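PDB 3E8O: uncharacterized protein with ferredoxin-like fold from Deinococcus radiodurans, which is uncharacterized but probably acts as an oxidoreductase of the antibiotic biosynthesis monooxygenase family. Local coordinates for residues Q38-I43 against F68-H73. Numbering follows the deposited sequence.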
# COMPACT_ATOMS: atom_id res chain seq x y z
N GLN A 38 -8.30 -12.03 -8.47
CA GLN A 38 -7.82 -12.39 -9.79
C GLN A 38 -7.76 -11.18 -10.71
O GLN A 38 -6.80 -10.97 -11.45
CB GLN A 38 -8.68 -13.52 -10.42
CG GLN A 38 -8.18 -13.88 -11.81
CD GLN A 38 -9.02 -14.83 -12.60
OE1 GLN A 38 -10.24 -14.72 -12.67
NE2 GLN A 38 -8.35 -15.76 -13.27
N LEU A 39 -8.81 -10.38 -10.66
CA LEU A 39 -8.88 -9.14 -11.47
C LEU A 39 -7.77 -8.17 -11.12
O LEU A 39 -7.12 -7.61 -12.00
CB LEU A 39 -10.24 -8.48 -11.29
CG LEU A 39 -10.47 -7.15 -12.01
CD1 LEU A 39 -10.32 -7.27 -13.53
CD2 LEU A 39 -11.87 -6.61 -11.62
N LEU A 40 -7.53 -8.00 -9.82
CA LEU A 40 -6.50 -7.08 -9.35
C LEU A 40 -5.09 -7.52 -9.80
O LEU A 40 -4.29 -6.72 -10.24
CB LEU A 40 -6.57 -6.87 -7.83
CG LEU A 40 -7.74 -6.05 -7.30
CD1 LEU A 40 -7.84 -6.16 -5.78
CD2 LEU A 40 -7.60 -4.57 -7.75
N VAL A 41 -4.82 -8.81 -9.68
CA VAL A 41 -3.52 -9.34 -10.09
C VAL A 41 -3.33 -9.12 -11.59
O VAL A 41 -2.24 -8.76 -12.05
CB VAL A 41 -3.39 -10.82 -9.65
CG1 VAL A 41 -2.20 -11.50 -10.33
CG2 VAL A 41 -3.28 -10.89 -8.11
N HIS A 42 -4.41 -9.30 -12.35
CA HIS A 42 -4.36 -9.13 -13.81
C HIS A 42 -4.07 -7.68 -14.18
O HIS A 42 -3.21 -7.38 -15.01
CB HIS A 42 -5.63 -9.61 -14.49
CG HIS A 42 -5.65 -9.37 -15.97
ND1 HIS A 42 -6.01 -8.15 -16.52
CD2 HIS A 42 -5.33 -10.17 -17.00
CE1 HIS A 42 -5.90 -8.22 -17.83
NE2 HIS A 42 -5.49 -9.44 -18.15
N ILE A 43 -4.79 -6.77 -13.52
CA ILE A 43 -4.63 -5.32 -13.74
C ILE A 43 -3.20 -4.88 -13.40
O ILE A 43 -2.56 -4.12 -14.12
CB ILE A 43 -5.65 -4.51 -12.92
CG1 ILE A 43 -7.08 -4.77 -13.43
CG2 ILE A 43 -5.32 -3.02 -12.96
CD1 ILE A 43 -8.18 -4.50 -12.31
N PHE A 68 -8.99 -4.41 0.07
CA PHE A 68 -7.79 -4.36 -0.78
C PHE A 68 -7.29 -2.95 -0.95
O PHE A 68 -8.01 -1.96 -0.77
CB PHE A 68 -8.12 -4.97 -2.16
CG PHE A 68 -8.64 -6.39 -2.09
CD1 PHE A 68 -7.79 -7.45 -1.93
CD2 PHE A 68 -10.01 -6.65 -2.08
CE1 PHE A 68 -8.24 -8.72 -1.79
CE2 PHE A 68 -10.47 -7.94 -1.93
CZ PHE A 68 -9.59 -8.97 -1.79
N LEU A 69 -6.01 -2.91 -1.27
CA LEU A 69 -5.26 -1.68 -1.50
C LEU A 69 -4.60 -1.74 -2.88
O LEU A 69 -4.08 -2.78 -3.29
CB LEU A 69 -4.19 -1.51 -0.39
CG LEU A 69 -3.29 -0.27 -0.30
CD1 LEU A 69 -4.09 1.01 -0.03
CD2 LEU A 69 -2.22 -0.46 0.81
N ILE A 70 -4.58 -0.59 -3.54
CA ILE A 70 -3.91 -0.40 -4.80
C ILE A 70 -2.90 0.73 -4.56
O ILE A 70 -3.27 1.88 -4.27
CB ILE A 70 -4.83 -0.04 -5.98
CG1 ILE A 70 -6.02 -1.00 -6.14
CG2 ILE A 70 -4.02 0.03 -7.25
CD1 ILE A 70 -6.98 -0.63 -7.23
N THR A 71 -1.62 0.40 -4.68
CA THR A 71 -0.49 1.31 -4.43
C THR A 71 0.24 1.55 -5.74
O THR A 71 0.69 0.61 -6.38
CB THR A 71 0.43 0.70 -3.39
OG1 THR A 71 -0.32 0.41 -2.22
CG2 THR A 71 1.64 1.59 -3.07
N GLU A 72 0.33 2.82 -6.14
CA GLU A 72 0.97 3.12 -7.42
C GLU A 72 1.92 4.29 -7.30
O GLU A 72 1.64 5.24 -6.62
CB GLU A 72 -0.09 3.51 -8.51
CG GLU A 72 -1.36 2.71 -8.49
CD GLU A 72 -2.46 3.17 -9.42
OE1 GLU A 72 -2.14 3.73 -10.49
OE2 GLU A 72 -3.66 2.92 -9.09
N HIS A 73 3.03 4.19 -8.03
CA HIS A 73 3.97 5.30 -8.20
C HIS A 73 4.13 5.55 -9.69
O HIS A 73 4.39 4.64 -10.45
CB HIS A 73 5.35 5.02 -7.61
CG HIS A 73 5.36 4.82 -6.14
ND1 HIS A 73 6.52 4.48 -5.47
CD2 HIS A 73 4.38 4.88 -5.20
CE1 HIS A 73 6.24 4.37 -4.18
NE2 HIS A 73 4.96 4.60 -3.99
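Leu40 makes a buried, wholly apolar helix-on-sheet contact with Phe68 and Ile70, joining helix 33-47 to the inner strand 67-74. Its two methyls divide the work. Leu40 CD1 lies 3.8 Å from both Phe68 CG and Phe68 CB, approaching the ring obliquely where it joins its stem. Leu40 CD2 meets Ile70 CD1 at 4.0 Å. No hydrogen bond links the segments, and the closest CA atoms, those of Leu40 and Ile70, stand 8.5 Å apart; between these segments only side chains touch. Strand alternation explains the spacing of the partners: Phe68 and Ile70 point toward the helix, whereas Leu69 between them starts off away from it. This is the alpha-beta packing of a ferredoxin-like fold, as in dimeric alpha-beta barrel proteins: four antiparallel strands in the order 2-3-1-4, with helices 33-47 and 87-98 on one face. With CG1 beside the backbone N and the chain then extended (chi1 -51°, chi2 177°), Ile70 extends from the sheet to Leu40 CD2. Its side chain also lies about 4 Å (nearest atoms) from an unidentified ligand, probably from the crystallisation liquor, which may mark a pocket. Around this cluster, Leu36 also touches Phe68, and Leu62 of the second subunit packs on Leu40.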